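Long-range contact in alcohol dehydrogenase, zinc-containing (PDB 1VJ0), which binds two zinc ions per chain and probably works as an oxidoreductase of the medium-chain alcohol dehydrogenase type: residues 52-57 / 361-366. Numbering follows the deposited sequence.
Sequences AGVCGS and KALELM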
loop_
_atom_site.group_PDB
_atom_site.type_symbol
_atom_site.label_atom_id
_atom_site.label_comp_id
_atom_site.label_asym_id
_atom_site.label_seq_id
_atom_site.Cartn_x
_atom_site.Cartn_y
_atom_site.Cartn_z
ATOM N N ALA A 52 32.055 -14.679 12.069
ATOM C CA ALA A 52 31.827 -14.837 10.648
ATOM C C ALA A 52 30.947 -16.026 10.365
ATOM O O ALA A 52 31.330 -17.183 10.638
ATOM C CB ALA A 52 33.141 -14.992 9.889
ATOM N N GLY A 53 29.768 -15.794 9.800
ATOM C CA GLY A 53 28.904 -16.900 9.439
ATOM C C GLY A 53 29.388 -17.614 8.203
ATOM O O GLY A 53 29.842 -16.982 7.249
ATOM N N VAL A 54 29.287 -18.926 8.213
ATOM C CA VAL A 54 29.494 -19.740 7.023
ATOM C C VAL A 54 28.115 -20.049 6.429
ATOM O O VAL A 54 27.293 -20.720 7.061
ATOM C CB VAL A 54 30.295 -21.005 7.345
ATOM C CG1 VAL A 54 30.554 -21.826 6.104
ATOM C CG2 VAL A 54 31.619 -20.615 7.963
ATOM N N CYS A 55 27.890 -19.542 5.217
ATOM C CA CYS A 55 26.625 -19.671 4.500
ATOM C C CYS A 55 26.653 -20.800 3.519
ATOM O O CYS A 55 27.690 -21.155 2.980
ATOM C CB CYS A 55 26.308 -18.384 3.737
ATOM S SG CYS A 55 24.625 -18.429 3.086
ATOM N N GLY A 56 25.503 -21.398 3.259
ATOM C CA GLY A 56 25.473 -22.509 2.308
ATOM C C GLY A 56 25.911 -22.097 0.918
ATOM O O GLY A 56 26.460 -22.893 0.149
ATOM N N SER A 57 25.672 -20.839 0.575
ATOM C CA SER A 57 26.151 -20.311 -0.709
ATOM C C SER A 57 27.703 -20.210 -0.812
ATOM O O SER A 57 28.264 -20.134 -1.924
ATOM C CB SER A 57 25.490 -18.955 -0.986
ATOM O OG SER A 57 25.892 -18.006 -0.006
ATOM N N LYS A 361 37.029 -27.123 6.998
ATOM C CA LYS A 361 36.149 -28.053 7.721
ATOM C C LYS A 361 34.744 -27.476 7.878
ATOM O O LYS A 361 33.773 -28.190 7.711
ATOM C CB LYS A 361 36.774 -28.378 9.103
ATOM C CG LYS A 361 35.994 -29.314 10.003
ATOM C CD LYS A 361 35.766 -30.705 9.406
ATOM N N ALA A 362 34.630 -26.185 8.187
ATOM C CA ALA A 362 33.342 -25.512 8.205
ATOM C C ALA A 362 32.546 -25.715 6.930
ATOM O O ALA A 362 31.379 -26.042 6.986
ATOM C CB ALA A 362 33.506 -24.022 8.454
ATOM N N LEU A 363 33.149 -25.449 5.771
ATOM C CA LEU A 363 32.478 -25.671 4.486
ATOM C C LEU A 363 32.091 -27.146 4.306
ATOM O O LEU A 363 31.028 -27.457 3.826
ATOM C CB LEU A 363 33.383 -25.228 3.348
ATOM C CG LEU A 363 33.634 -23.711 3.262
ATOM C CD1 LEU A 363 34.841 -23.366 2.382
ATOM C CD2 LEU A 363 32.431 -22.995 2.733
ATOM N N GLU A 364 32.972 -28.045 4.695
ATOM C CA GLU A 364 32.666 -29.470 4.634
ATOM C C GLU A 364 31.388 -29.793 5.438
ATOM O O GLU A 364 30.485 -30.478 4.937
ATOM C CB GLU A 364 33.875 -30.247 5.117
ATOM C CG GLU A 364 33.668 -31.743 5.198
ATOM C CD GLU A 364 34.705 -32.396 6.098
ATOM O OE1 GLU A 364 35.900 -32.388 5.696
ATOM O OE2 GLU A 364 34.306 -32.872 7.214
ATOM N N LEU A 365 31.308 -29.263 6.661
ATOM C CA LEU A 365 30.158 -29.475 7.537
ATOM C C LEU A 365 28.881 -28.902 6.937
ATOM O O LEU A 365 27.803 -29.455 7.090
ATOM C CB LEU A 365 30.390 -28.830 8.920
ATOM C CG LEU A 365 31.453 -29.455 9.829
ATOM C CD1 LEU A 365 31.777 -28.622 11.026
ATOM C CD2 LEU A 365 30.969 -30.804 10.261
ATOM N N MET A 366 28.986 -27.748 6.309
ATOM C CA MET A 366 27.817 -27.118 5.721
ATOM C C MET A 366 27.407 -27.882 4.472
ATOM O O MET A 366 26.232 -28.036 4.204
ATOM C CB MET A 366 28.076 -25.653 5.385
ATOM C CG MET A 366 28.236 -24.748 6.584
ATOM S SD MET A 366 26.702 -24.678 7.527
ATOM C CE MET A 366 25.653 -23.769 6.426
#
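Val54 and Met366 run past each other in opposite directions, with CG1 of Val54 lying 3.8 Å from CG of Met366. The valine points at helix 359-368 and divides its two methyls among three helix residues. CG1, anti to the backbone N (chi1 -178°), goes to Met366 and to CD2 of Leu363, whose side chain crosses that of Val54 nearly at right angles. The other branch, Val54 CG2, meets CB of Ala362 at 3.9 Å. Met366 is bent at chi2 and chi3 (-64° and -70°), and this curl carries its methyl beyond the valine side chain to the backbone of Val54 to Gly56. There Met366 CE sits 3.5 Å from Val54 O and 4.0 Å from Gly56 N. Val54 O is also hydrogen-bonded by Lys373 NZ, so this carbonyl has a polar partner although the methyl lies against it. An alanine in place of Met366 is likely to open a gap beside Val54 CG1 and to leave Val54 O and Gly56 N without the methyl that lies against them. Cys55 points away from the helix, and its SG binds a zinc ion with His77, Glu78 and Cys178; SG also takes a weak N-cap bond from Ser57 N (3.6 Å). Val374 touches Ala362 and Met366, and Leu376 touches Val54 and Ala362, so strand 374-377, which pairs with strand 45-54, continues the apolar cluster. Contact between the segments is thus wholly van der Waals, joining a C-terminal helix of the GroES-like catalytic domain to the segment carrying the zinc ligand Cys55, on the side away from its thiolate.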